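Local coordinates for hydrogenase maturation factor (PDB 3VTH), which probably transfers the carbamoyl group of carbamoyl phosphate, with ATP, to the C-terminal cysteine of HypE during maturation of [NiFe]-hydrogenases, at residues 118-122 against 315-319; 106-111 against 385-391; 221-225 against 360-366; 26-30 against 66-72. All coordinates share one frame; numbering follows the deposited sequence.

Interaction 1: residues 118-122 against 315-319; sequences LRELK and YLLME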
loop_
_atom_site.group_PDB
_atom_site.type_symbol
_atom_site.label_atom_id
_atom_site.label_comp_id
_atom_site.label_asym_id
_atom_site.label_seq_id
_atom_site.Cartn_x
_atom_site.Cartn_y
_atom_site.Cartn_z
ATOM N N LEU A 118 20.760 13.463 -8.320
ATOM C CA LEU A 118 21.579 12.320 -8.699
ATOM C C LEU A 118 22.808 12.748 -9.512
ATOM O O LEU A 118 23.896 12.214 -9.311
ATOM C CB LEU A 118 20.751 11.283 -9.473
ATOM C CG LEU A 118 21.412 9.930 -9.782
ATOM C CD1 LEU A 118 21.801 9.225 -8.499
ATOM C CD2 LEU A 118 20.455 9.044 -10.597
ATOM N N ARG A 119 22.624 13.700 -10.424
ATOM C CA ARG A 119 23.745 14.266 -11.194
ATOM C C ARG A 119 24.760 14.929 -10.260
ATOM O O ARG A 119 25.958 14.693 -10.383
ATOM C CB ARG A 119 23.240 15.290 -12.220
ATOM C CG ARG A 119 24.291 15.733 -13.248
ATOM C CD ARG A 119 24.000 17.126 -13.841
ATOM N NE ARG A 119 22.599 17.280 -14.226
ATOM C CZ ARG A 119 21.682 17.930 -13.513
ATOM N NH1 ARG A 119 22.001 18.523 -12.365
ATOM N NH2 ARG A 119 20.435 17.985 -13.953
ATOM N N GLU A 120 24.273 15.754 -9.333
ATOM C CA GLU A 120 25.148 16.403 -8.352
ATOM C C GLU A 120 25.880 15.376 -7.470
ATOM O O GLU A 120 27.088 15.476 -7.272
ATOM C CB GLU A 120 24.364 17.415 -7.503
ATOM C CG GLU A 120 23.918 18.677 -8.285
ATOM C CD GLU A 120 22.962 19.588 -7.507
ATOM O OE1 GLU A 120 22.552 20.633 -8.058
ATOM O OE2 GLU A 120 22.583 19.266 -6.365
ATOM N N LEU A 121 25.141 14.396 -6.949
ATOM C CA LEU A 121 25.723 13.289 -6.176
ATOM C C LEU A 121 26.924 12.607 -6.862
ATOM O O LEU A 121 27.889 12.230 -6.201
ATOM C CB LEU A 121 24.645 12.236 -5.873
ATOM C CG LEU A 121 24.993 11.055 -4.965
ATOM C CD1 LEU A 121 25.268 11.536 -3.561
ATOM C CD2 LEU A 121 23.848 10.003 -4.962
ATOM N N LYS A 122 26.837 12.441 -8.182
ATOM C CA LYS A 122 27.839 11.705 -8.955
ATOM C C LYS A 122 28.889 12.612 -9.617
ATOM O O LYS A 122 29.740 12.138 -10.365
ATOM C CB LYS A 122 27.142 10.842 -10.010
ATOM C CG LYS A 122 26.329 9.705 -9.418
ATOM C CD LYS A 122 25.473 8.986 -10.463
ATOM C CE LYS A 122 24.731 7.781 -9.842
ATOM N NZ LYS A 122 25.661 6.657 -9.446
ATOM N N TYR A 315 22.353 4.496 -4.059
ATOM C CA TYR A 315 23.179 4.754 -5.239
ATOM C C TYR A 315 24.657 4.644 -4.917
ATOM O O TYR A 315 25.442 4.128 -5.724
ATOM C CB TYR A 315 22.883 6.131 -5.834
ATOM C CG TYR A 315 21.511 6.252 -6.454
ATOM C CD1 TYR A 315 21.285 5.861 -7.771
ATOM C CD2 TYR A 315 20.440 6.783 -5.725
ATOM C CE1 TYR A 315 20.001 5.986 -8.356
ATOM C CE2 TYR A 315 19.175 6.908 -6.290
ATOM C CZ TYR A 315 18.971 6.518 -7.607
ATOM O OH TYR A 315 17.726 6.658 -8.150
ATOM N N LEU A 316 25.042 5.145 -3.744
ATOM C CA LEU A 316 26.425 5.029 -3.283
ATOM C C LEU A 316 26.825 3.561 -3.069
ATOM O O LEU A 316 27.890 3.117 -3.511
ATOM C CB LEU A 316 26.631 5.845 -2.007
ATOM C CG LEU A 316 26.541 7.378 -2.149
ATOM C CD1 LEU A 316 26.585 8.058 -0.780
ATOM C CD2 LEU A 316 27.615 7.927 -3.066
ATOM N N LEU A 317 25.961 2.813 -2.396
ATOM C CA LEU A 317 26.218 1.391 -2.143
ATOM C C LEU A 317 26.354 0.609 -3.453
ATOM O O LEU A 317 27.241 -0.237 -3.581
ATOM C CB LEU A 317 25.116 0.788 -1.257
ATOM C CG LEU A 317 25.286 -0.686 -0.818
ATOM C CD1 LEU A 317 26.671 -0.921 -0.124
ATOM C CD2 LEU A 317 24.125 -1.127 0.081
ATOM N N MET A 318 25.479 0.913 -4.416
ATOM C CA MET A 318 25.464 0.255 -5.725
ATOM C C MET A 318 26.756 0.397 -6.532
ATOM O O MET A 318 27.114 -0.511 -7.283
ATOM C CB MET A 318 24.250 0.704 -6.560
ATOM C CG MET A 318 22.895 0.147 -6.080
ATOM S SD MET A 318 22.913 -1.661 -6.117
ATOM C CE MET A 318 21.263 -2.059 -5.554
ATOM N N GLU A 319 27.461 1.517 -6.386
ATOM C CA GLU A 319 28.790 1.618 -7.005
ATOM C C GLU A 319 29.850 0.727 -6.313
ATOM O O GLU A 319 30.912 0.460 -6.893
ATOM C CB GLU A 319 29.269 3.082 -7.178
ATOM C CG GLU A 319 28.551 4.114 -6.320
ATOM C CD GLU A 319 28.789 5.570 -6.741
ATOM O OE1 GLU A 319 27.793 6.329 -6.861
ATOM O OE2 GLU A 319 29.955 5.962 -6.932
HETATM O O HOH W 1 24.846 3.961 -8.363
#
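A small apolar helix-to-helix contact with a charged fringe joins Leu118, Leu121 and Lys122, at the end of helix 115-121, to Tyr315, Leu316 and Glu319 of helix 312-320. The Tyr315 ring is its centrepiece. Leu118 lays a methyl over one face of that ring in a CH-pi contact, CD1 lying 3.6 Å from the ring centroid and only 15° off the normal, while its other methyl, CD2, reaches Tyr315 CE1 at 3.8 Å. The leucine can do this because its CG stands anti to the backbone N (chi1 -172°), which carries both methyls across toward the partner helix. Leu121 meets the root of the same side chain, with CD2 4.1 Å from Tyr315 CB, and its second methyl, CD1, touches Leu316 CD2 at 4.3 Å. Helix 115-121 belongs to the first HypF zinc finger, whose zinc ligands Cys114 and Cys117 lie close to Leu118, whereas helix 312-320 falls in the YrdC-like region; the contact thus packs the first zinc finger against the YrdC-like region. Were Tyr315 cut back to alanine, the Leu118 methyls would probably lose the flat surface they rest on and a gap would open between the two helices. At the exposed margin the chemistry becomes polar. Lys122 bends at its last torsion (chi4 -69°) to bring NZ within 3.4 Å of Glu319 OE1, a salt bridge whose hydrogen bond is weak. A water reinforces this edge, accepting from Lys122 NZ at 3.0 Å and donating to the backbone Tyr315 O at 2.7 Å.

Interaction 2: residues 106-111 against 385-391; sequences PVSPDM and RGYAPQP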
loop_
_atom_site.group_PDB
_atom_site.type_symbol
_atom_site.label_atom_id
_atom_site.label_comp_id
_atom_site.label_asym_id
_atom_site.label_seq_id
_atom_site.Cartn_x
_atom_site.Cartn_y
_atom_site.Cartn_z
ATOM N N PRO A 106 -3.082 18.504 3.114
ATOM C CA PRO A 106 -2.408 17.234 2.852
ATOM C C PRO A 106 -0.873 17.356 3.003
ATOM O O PRO A 106 -0.327 18.465 2.918
ATOM C CB PRO A 106 -2.767 16.952 1.397
ATOM C CG PRO A 106 -4.121 17.605 1.228
ATOM C CD PRO A 106 -4.035 18.869 2.041
ATOM N N VAL A 107 -0.216 16.214 3.228
ATOM C CA VAL A 107 1.233 16.118 3.392
ATOM C C VAL A 107 1.795 15.239 2.269
ATOM O O VAL A 107 1.229 14.178 1.949
ATOM C CB VAL A 107 1.603 15.562 4.795
ATOM C CG1 VAL A 107 3.078 15.113 4.885
ATOM C CG2 VAL A 107 1.329 16.638 5.886
ATOM N N SER A 108 2.891 15.694 1.664
ATOM C CA SER A 108 3.547 14.946 0.595
ATOM C C SER A 108 4.087 13.594 1.078
ATOM O O SER A 108 4.652 13.510 2.168
ATOM C CB SER A 108 4.701 15.752 -0.012
ATOM O OG SER A 108 5.335 14.996 -1.059
ATOM N N PRO A 109 3.925 12.536 0.265
ATOM C CA PRO A 109 4.717 11.336 0.569
ATOM C C PRO A 109 6.230 11.587 0.411
ATOM O O PRO A 109 6.654 12.570 -0.216
ATOM C CB PRO A 109 4.236 10.305 -0.468
ATOM C CG PRO A 109 2.856 10.795 -0.872
ATOM C CD PRO A 109 2.960 12.306 -0.828
ATOM N N ASP A 110 7.017 10.704 1.010
ATOM C CA ASP A 110 8.462 10.615 0.786
ATOM C C ASP A 110 8.772 10.267 -0.660
ATOM O O ASP A 110 8.107 9.409 -1.256
ATOM C CB ASP A 110 9.038 9.539 1.705
ATOM C CG ASP A 110 8.665 9.774 3.144
ATOM O OD1 ASP A 110 9.241 10.706 3.747
ATOM O OD2 ASP A 110 7.751 9.075 3.646
ATOM N N MET A 111 9.800 10.903 -1.213
ATOM C CA MET A 111 10.098 10.772 -2.637
ATOM C C MET A 111 11.542 10.353 -2.923
ATOM O O MET A 111 12.460 10.822 -2.253
ATOM C CB MET A 111 9.762 12.092 -3.371
ATOM C CG MET A 111 8.251 12.374 -3.481
ATOM S SD MET A 111 7.384 11.189 -4.543
ATOM C CE MET A 111 5.682 11.361 -3.976
ATOM N N ARG A 385 5.223 3.682 1.846
ATOM C CA ARG A 385 6.168 4.747 1.455
ATOM C C ARG A 385 5.986 5.199 -0.003
ATOM O O ARG A 385 5.871 4.360 -0.913
ATOM C CB ARG A 385 7.636 4.344 1.686
ATOM C CG ARG A 385 8.639 5.469 1.284
ATOM C CD ARG A 385 10.105 5.090 1.467
ATOM N NE ARG A 385 10.439 3.770 0.944
ATOM C CZ ARG A 385 10.595 3.457 -0.344
ATOM N NH1 ARG A 385 10.467 4.374 -1.311
ATOM N NH2 ARG A 385 10.900 2.201 -0.672
ATOM N N GLY A 386 5.970 6.518 -0.225
ATOM C CA GLY A 386 5.835 7.042 -1.592
ATOM C C GLY A 386 4.398 7.214 -2.062
ATOM O O GLY A 386 4.159 7.948 -3.025
ATOM N N TYR A 387 3.446 6.572 -1.373
ATOM C CA TYR A 387 2.007 6.715 -1.664
ATOM C C TYR A 387 1.267 7.363 -0.495
ATOM O O TYR A 387 0.707 8.442 -0.627
ATOM C CB TYR A 387 1.370 5.354 -1.991
ATOM C CG TYR A 387 1.841 4.743 -3.293
ATOM C CD1 TYR A 387 0.989 4.697 -4.416
ATOM C CD2 TYR A 387 3.148 4.244 -3.421
ATOM C CE1 TYR A 387 1.427 4.143 -5.622
ATOM C CE2 TYR A 387 3.594 3.693 -4.620
ATOM C CZ TYR A 387 2.732 3.637 -5.716
ATOM O OH TYR A 387 3.184 3.060 -6.896
ATOM N N ALA A 388 1.249 6.685 0.649
ATOM C CA ALA A 388 0.765 7.286 1.875
ATOM C C ALA A 388 1.730 8.387 2.301
ATOM O O ALA A 388 2.948 8.247 2.148
ATOM C CB ALA A 388 0.636 6.236 2.979
ATOM N N PRO A 389 1.203 9.465 2.898
ATOM C CA PRO A 389 -0.183 9.640 3.313
ATOM C C PRO A 389 -1.050 10.456 2.324
ATOM O O PRO A 389 -1.970 11.162 2.755
ATOM C CB PRO A 389 -0.026 10.437 4.600
ATOM C CG PRO A 389 1.140 11.391 4.260
ATOM C CD PRO A 389 2.058 10.583 3.348
ATOM N N GLN A 390 -0.743 10.405 1.032
ATOM C CA GLN A 390 -1.574 11.135 0.048
ATOM C C GLN A 390 -3.016 10.628 0.159
ATOM O O GLN A 390 -3.254 9.396 0.120
ATOM C CB GLN A 390 -1.037 10.981 -1.381
ATOM C CG GLN A 390 -1.896 11.671 -2.469
ATOM C CD GLN A 390 -1.265 11.611 -3.858
ATOM O OE1 GLN A 390 -0.087 11.302 -4.012
ATOM N NE2 GLN A 390 -2.060 11.917 -4.880
ATOM N N PRO A 391 -3.975 11.562 0.322
ATOM C CA PRO A 391 -5.354 11.132 0.519
ATOM C C PRO A 391 -6.021 10.653 -0.771
ATOM O O PRO A 391 -5.561 10.971 -1.874
ATOM C CB PRO A 391 -6.042 12.392 1.034
ATOM C CG PRO A 391 -5.242 13.539 0.369
ATOM C CD PRO A 391 -3.830 13.035 0.416
HETATM O O HOH W 2 -1.397 13.857 2.817
HETATM O O HOH W 3 5.673 8.310 2.096
HETATM O O HOH W 4 9.421 7.134 -1.861
#
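One water ties Asp110 to Gly386 and Ala388 through four hydrogen bonds: it accepts from Asp110 N and Gly386 N and donates to Asp110 OD2 and Ala388 O, the last two at 2.7 Å each. With CG anti to the carbonyl carbon (chi1 -54°), Asp110 keeps OD2 on the side of its own N-H, where both meet this water; OD1 is held by Ser144 OG and Arg142 N. A second water accepts from Arg385 NH1, whose neighbour NH2 forms a salt bridge with Asp368, and donates to Asp110 O; that carbonyl also receives a CA-H...O contact from Gly386 CA at 3.3 Å. Both segments are irregular, proline-rich linkers: 106-111 leads into the first zinc finger, and 385-391 runs toward strand 392-393, the outermost strand of the sheet that also holds 402-404 and 420-423. Pro109 fits into the bend of the second linker, its CG 3.2 Å from Tyr387 O and its CB 3.5 Å from Gly386 O. That bend includes a cis peptide before Pro389, whose CG lies 4.2 Å from Val107 CB. Farther along, Pro106 CB meets Pro391 CD at 4.2 Å, and a third water accepts from Val107 N and donates to Pro389 O.

Interaction 3: residues 221-225 against 360-366; sequences KGIGG and RDIVNRI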
loop_
_atom_site.group_PDB
_atom_site.type_symbol
_atom_site.label_atom_id
_atom_site.label_comp_id
_atom_site.label_asym_id
_atom_site.label_seq_id
_atom_site.Cartn_x
_atom_site.Cartn_y
_atom_site.Cartn_z
ATOM N N LYS A 221 19.654 2.181 8.154
ATOM C CA LYS A 221 18.627 3.193 8.424
ATOM C C LYS A 221 18.276 3.892 7.118
ATOM O O LYS A 221 19.122 4.532 6.500
ATOM C CB LYS A 221 19.073 4.205 9.486
ATOM C CG LYS A 221 17.952 5.165 9.917
ATOM C CD LYS A 221 18.402 6.064 11.056
ATOM C CE LYS A 221 17.403 7.209 11.299
ATOM N NZ LYS A 221 17.846 8.029 12.469
ATOM N N GLY A 222 17.015 3.771 6.707
ATOM C CA GLY A 222 16.569 4.354 5.455
ATOM C C GLY A 222 15.569 5.437 5.773
ATOM O O GLY A 222 15.563 5.979 6.884
ATOM N N ILE A 223 14.673 5.695 4.833
ATOM C CA ILE A 223 13.761 6.828 4.915
ATOM C C ILE A 223 12.677 6.542 5.954
ATOM O O ILE A 223 12.424 7.361 6.856
ATOM C CB ILE A 223 13.127 7.079 3.507
ATOM C CG1 ILE A 223 14.191 7.528 2.496
ATOM C CG2 ILE A 223 11.988 8.088 3.559
ATOM C CD1 ILE A 223 14.952 8.804 2.913
ATOM N N GLY A 224 12.061 5.367 5.836
ATOM C CA GLY A 224 10.898 5.007 6.645
ATOM C C GLY A 224 11.196 4.148 7.860
ATOM O O GLY A 224 10.305 3.852 8.659
ATOM N N GLY A 225 12.447 3.725 7.985
ATOM C CA GLY A 225 12.864 2.916 9.118
ATOM C C GLY A 225 14.077 2.111 8.727
ATOM O O GLY A 225 14.732 2.418 7.730
ATOM N N ARG A 360 19.547 11.761 11.491
ATOM C CA ARG A 360 18.314 12.479 11.131
ATOM C C ARG A 360 17.124 11.708 11.698
ATOM O O ARG A 360 16.836 10.588 11.254
ATOM C CB ARG A 360 18.166 12.659 9.602
ATOM C CG ARG A 360 16.911 13.484 9.181
ATOM C CD ARG A 360 16.790 13.686 7.654
ATOM N NE ARG A 360 16.792 12.409 6.925
ATOM C CZ ARG A 360 17.134 12.273 5.645
ATOM N NH1 ARG A 360 17.489 13.330 4.934
ATOM N NH2 ARG A 360 17.117 11.077 5.065
ATOM N N ASP A 361 16.435 12.290 12.674
ATOM C CA ASP A 361 15.260 11.627 13.278
ATOM C C ASP A 361 14.217 11.216 12.252
ATOM O O ASP A 361 13.909 11.965 11.323
ATOM C CB ASP A 361 14.589 12.513 14.320
ATOM C CG ASP A 361 15.403 12.642 15.594
ATOM O OD1 ASP A 361 14.923 13.346 16.505
ATOM O OD2 ASP A 361 16.512 12.043 15.700
ATOM N N ILE A 362 13.704 9.999 12.406
ATOM C CA ILE A 362 12.532 9.569 11.647
ATOM C C ILE A 362 11.368 9.843 12.581
ATOM O O ILE A 362 11.310 9.288 13.683
ATOM C CB ILE A 362 12.583 8.071 11.259
ATOM C CG1 ILE A 362 13.746 7.812 10.291
ATOM C CG2 ILE A 362 11.207 7.603 10.644
ATOM C CD1 ILE A 362 14.059 6.299 10.061
ATOM N N VAL A 363 10.476 10.737 12.161
ATOM C CA VAL A 363 9.316 11.086 12.959
ATOM C C VAL A 363 8.197 10.068 12.773
ATOM O O VAL A 363 7.588 9.620 13.744
ATOM C CB VAL A 363 8.792 12.518 12.611
ATOM C CG1 VAL A 363 7.572 12.851 13.454
ATOM C CG2 VAL A 363 9.938 13.561 12.839
ATOM N N ASN A 364 7.933 9.725 11.516
ATOM C CA ASN A 364 6.851 8.827 11.172
ATOM C C ASN A 364 7.409 7.646 10.399
ATOM O O ASN A 364 7.781 7.782 9.234
ATOM C CB ASN A 364 5.795 9.579 10.334
ATOM C CG ASN A 364 5.291 10.849 11.033
ATOM O OD1 ASN A 364 5.472 11.970 10.530
ATOM N ND2 ASN A 364 4.692 10.682 12.208
ATOM N N ARG A 365 7.478 6.481 11.033
ATOM C CA ARG A 365 8.029 5.317 10.328
ATOM C C ARG A 365 7.026 4.890 9.258
ATOM O O ARG A 365 5.823 5.171 9.386
ATOM C CB ARG A 365 8.311 4.173 11.312
ATOM C CG ARG A 365 7.105 3.265 11.571
ATOM C CD ARG A 365 7.389 2.399 12.752
ATOM N NE ARG A 365 7.259 3.132 14.009
ATOM C CZ ARG A 365 7.814 2.742 15.147
ATOM N NH1 ARG A 365 8.559 1.635 15.183
ATOM N NH2 ARG A 365 7.652 3.469 16.242
ATOM N N ILE A 366 7.512 4.234 8.197
ATOM C CA ILE A 366 6.649 3.817 7.094
ATOM C C ILE A 366 7.335 2.731 6.265
ATOM O O ILE A 366 8.484 2.873 5.881
ATOM C CB ILE A 366 6.209 5.044 6.203
ATOM C CG1 ILE A 366 5.249 4.628 5.085
ATOM C CG2 ILE A 366 7.433 5.804 5.634
ATOM C CD1 ILE A 366 4.405 5.828 4.490
HETATM O O HOH W 5 14.822 7.962 14.119
HETATM O O HOH W 6 16.982 8.697 7.471
#
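Arg360 meets the loop 221-225 twice: its carbonyl oxygen accepts a hydrogen bond from Lys221 NZ at 3.0 Å, and its guanidinium NH2 lies 3.8 Å from Ile223 CD1. The ammonium stands above the carbonyl plane, 57° out of it, and also donates to Asn358 O. Full extension of the lysine, begun with CG anti to its backbone N (chi1 -173°), takes NZ that far. With an alanine at Lys221, both carbonyls would probably lose their shared donor and Ile362 part of its packing surface. Next, Ile362 slides alongside the lysine in the opposite direction, its CD1 3.7 Å from Lys221 CE and 3.5 Å from Gly222 O. In the YrdC-like domain, segment 221-225 tightly connects antiparallel strands 218-221 and 226-229, closed by the hydrogen bond from Gly222 N to Gly225 O, and 360-366 runs beside it. At Arg365, CB lies 3.3 Å from Gly224 O, while the guanidinium turns off to Ile337 O. Ile366 N then donates to Gly224 O at 2.9 Å, in the carbonyl plane on a lone pair and nearly straight at 161°. The absence of a side chain lets Gly224 CA return a close CA-H...O contact to Ile366 O.

Interaction 4: residues 26-30 against 66-72; sequences RPFVF and EIKENPP. With PO4 (phosphate ion), chain E.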
loop_
_atom_site.group_PDB
_atom_site.type_symbol
_atom_site.label_atom_id
_atom_site.label_comp_id
_atom_site.label_asym_id
_atom_site.label_seq_id
_atom_site.Cartn_x
_atom_site.Cartn_y
_atom_site.Cartn_z
ATOM N N ARG A 26 6.658 27.783 -2.976
ATOM C CA ARG A 26 7.018 29.160 -2.628
ATOM C C ARG A 26 8.097 29.731 -3.556
ATOM O O ARG A 26 7.865 30.775 -4.156
ATOM C CB ARG A 26 7.352 29.311 -1.137
ATOM C CG ARG A 26 6.089 29.223 -0.246
ATOM C CD ARG A 26 6.430 29.101 1.219
ATOM N NE ARG A 26 7.004 27.781 1.541
ATOM C CZ ARG A 26 7.435 27.418 2.748
ATOM N NH1 ARG A 26 7.361 28.268 3.781
ATOM N NH2 ARG A 26 7.928 26.190 2.930
ATOM N N PRO A 27 9.242 29.027 -3.733
ATOM C CA PRO A 27 10.221 29.565 -4.693
ATOM C C PRO A 27 9.714 29.636 -6.142
ATOM O O PRO A 27 10.040 30.591 -6.845
ATOM C CB PRO A 27 11.421 28.600 -4.583
ATOM C CG PRO A 27 10.916 27.396 -3.851
ATOM C CD PRO A 27 9.809 27.898 -2.958
ATOM N N PHE A 28 8.935 28.641 -6.572
ATOM C CA PHE A 28 8.293 28.659 -7.883
ATOM C C PHE A 28 7.446 29.946 -8.072
ATOM O O PHE A 28 7.598 30.656 -9.058
ATOM C CB PHE A 28 7.431 27.389 -8.055
ATOM C CG PHE A 28 6.622 27.353 -9.330
ATOM C CD1 PHE A 28 5.239 27.380 -9.286
ATOM C CD2 PHE A 28 7.248 27.299 -10.570
ATOM C CE1 PHE A 28 4.474 27.350 -10.459
ATOM C CE2 PHE A 28 6.493 27.272 -11.753
ATOM C CZ PHE A 28 5.100 27.287 -11.689
ATOM N N VAL A 29 6.589 30.250 -7.104
ATOM C CA VAL A 29 5.713 31.430 -7.203
ATOM C C VAL A 29 6.542 32.701 -7.221
ATOM O O VAL A 29 6.277 33.606 -8.009
ATOM C CB VAL A 29 4.651 31.429 -6.065
ATOM C CG1 VAL A 29 4.015 32.816 -5.848
ATOM C CG2 VAL A 29 3.573 30.372 -6.378
ATOM N N PHE A 30 7.559 32.759 -6.368
ATOM C CA PHE A 30 8.431 33.923 -6.338
ATOM C C PHE A 30 9.001 34.200 -7.727
ATOM O O PHE A 30 9.004 35.343 -8.208
ATOM C CB PHE A 30 9.576 33.721 -5.335
ATOM C CG PHE A 30 10.542 34.874 -5.290
ATOM C CD1 PHE A 30 11.634 34.914 -6.149
ATOM C CD2 PHE A 30 10.360 35.919 -4.380
ATOM C CE1 PHE A 30 12.547 35.999 -6.117
ATOM C CE2 PHE A 30 11.259 37.008 -4.336
ATOM C CZ PHE A 30 12.350 37.051 -5.200
ATOM N N GLU A 66 0.659 29.899 -15.776
ATOM C CA GLU A 66 1.894 29.157 -15.468
ATOM C C GLU A 66 1.695 28.180 -14.316
ATOM O O GLU A 66 2.152 27.041 -14.386
ATOM C CB GLU A 66 3.071 30.083 -15.175
ATOM C CG GLU A 66 4.008 30.304 -16.359
ATOM C CD GLU A 66 5.052 29.205 -16.485
ATOM O OE1 GLU A 66 5.921 29.104 -15.593
ATOM O OE2 GLU A 66 5.008 28.444 -17.480
ATOM N N ILE A 67 1.010 28.624 -13.268
ATOM C CA ILE A 67 0.714 27.742 -12.144
ATOM C C ILE A 67 -0.117 26.542 -12.606
ATOM O O ILE A 67 0.217 25.401 -12.286
ATOM C CB ILE A 67 -0.002 28.467 -10.997
ATOM C CG1 ILE A 67 0.935 29.479 -10.338
ATOM C CG2 ILE A 67 -0.473 27.445 -9.956
ATOM C CD1 ILE A 67 0.254 30.428 -9.364
ATOM N N LYS A 68 -1.178 26.801 -13.371
ATOM C CA LYS A 68 -2.063 25.744 -13.862
ATOM C C LYS A 68 -1.343 24.807 -14.834
ATOM O O LYS A 68 -1.579 23.600 -14.811
ATOM C CB LYS A 68 -3.333 26.333 -14.510
ATOM C CG LYS A 68 -4.208 27.163 -13.539
ATOM C CD LYS A 68 -5.381 27.829 -14.240
ATOM C CE LYS A 68 -6.463 28.254 -13.252
ATOM N NZ LYS A 68 -7.576 29.003 -13.924
ATOM N N GLU A 69 -0.466 25.358 -15.673
ATOM C CA GLU A 69 0.179 24.590 -16.751
ATOM C C GLU A 69 1.417 23.801 -16.336
ATOM O O GLU A 69 1.609 22.671 -16.791
ATOM C CB GLU A 69 0.529 25.486 -17.938
ATOM C CG GLU A 69 -0.600 25.640 -18.937
ATOM C CD GLU A 69 -0.319 26.701 -19.993
ATOM O OE1 GLU A 69 0.858 27.086 -20.183
ATOM O OE2 GLU A 69 -1.288 27.151 -20.634
ATOM N N ASN A 70 2.292 24.401 -15.533
ATOM C CA ASN A 70 3.433 23.627 -15.028
ATOM C C ASN A 70 3.731 23.850 -13.563
ATOM O O ASN A 70 4.732 24.475 -13.210
ATOM C CB ASN A 70 4.685 23.722 -15.911
ATOM C CG ASN A 70 5.099 25.117 -16.178
ATOM O OD1 ASN A 70 4.642 25.737 -17.148
ATOM N ND2 ASN A 70 6.006 25.632 -15.347
ATOM N N PRO A 71 2.841 23.331 -12.706
ATOM C CA PRO A 71 3.056 23.399 -11.283
ATOM C C PRO A 71 4.273 22.549 -10.905
ATOM O O PRO A 71 4.746 21.745 -11.710
ATOM C CB PRO A 71 1.769 22.783 -10.714
ATOM C CG PRO A 71 1.326 21.837 -11.736
ATOM C CD PRO A 71 1.690 22.469 -13.047
ATOM N N PRO A 72 4.776 22.716 -9.679
ATOM C CA PRO A 72 5.942 21.929 -9.278
ATOM C C PRO A 72 5.685 20.428 -9.427
ATOM O O PRO A 72 4.539 19.975 -9.301
ATOM C CB PRO A 72 6.124 22.315 -7.807
ATOM C CG PRO A 72 5.516 23.753 -7.731
ATOM C CD PRO A 72 4.314 23.624 -8.614
HETATM P P PO4 E . 7.322 24.651 -0.355
HETATM O O1 PO4 E . 8.527 23.773 -0.556
HETATM O O2 PO4 E . 6.233 24.278 -1.330
HETATM O O3 PO4 E . 6.799 24.428 1.036
HETATM O O4 PO4 E . 7.703 26.104 -0.563
#
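Phe28 packs against Ile67 and Pro72 where the two helices of the acylphosphatase-like domain, 25-35 and 57-69, lie next to each other on one side of its sheet. Its ring is the tight part of the contact. With CG anti to the backbone N (chi1 175°), the phenyl group projects toward the end of the second helix and the turn that follows. Pro72 crosses it at about a right angle, CD lying 3.9 Å from Phe28 CD1, and Ile67 CG1 approaches Phe28 CE1 at 4.1 Å. The far end of the ring reaches two backbone carbonyls at the helix end: Phe28 CZ is 3.2 Å from Asn70 O, which approaches obliquely, and 4.0 Å from Glu66 O, which lies at the ring edge near its plane. Glu66 O itself accepts the backbone N-H of Asn70. Deeper toward the sheet, Val29 and Ile67 touch more loosely, CG2 to CD1 at 4.5 Å, both also resting on Ile51 of strand 48-55. On the solvent side, exposed Asn70 merely borders the ring with its side chain, the amide plane turned 72° from the phenyl group. Two residues earlier on the first helix, Arg26, a predicted active-site residue, meets a phosphate ion, probably from the crystallisation liquor, in the cradle expected of an acylphosphatase. Backbone N-H groups of Gly22, Val23, Gly24 and Phe25 complete the grip, and Asp152 holds Arg26 NH1. The guanidinium meets the ion edge-on and in plane, NH2 giving phosphate O3 a 2.8 Å bond, while phosphate O4 receives both Arg26 N, at 3.1 Å, and Arg26 NE, at 2.8 Å.

In the fold
Interactions 2 and 3 are the buried pair, and they touch: Asp110 packs on Ile223, and Ile366 lies against Arg385. Interactions 1 and 4 are partly buried and more peripheral, their centres about 29 Å apart. Each of these two packs a helix against another helix or the turn that ends it, around a single aromatic ring, with polar groups toward the margin. The central pair joins irregular segments, interaction 2 through prolines and bridging waters, interaction 3 through glycines, a lysine and a direct backbone hydrogen bond. Interactions 1 and 3 share the YrdC-like region, yet the first joins it to a zinc finger and the other lies within it. Interaction 4 is confined to the acylphosphatase-like domain; along the chain, interaction 2 encloses both 1 and 3.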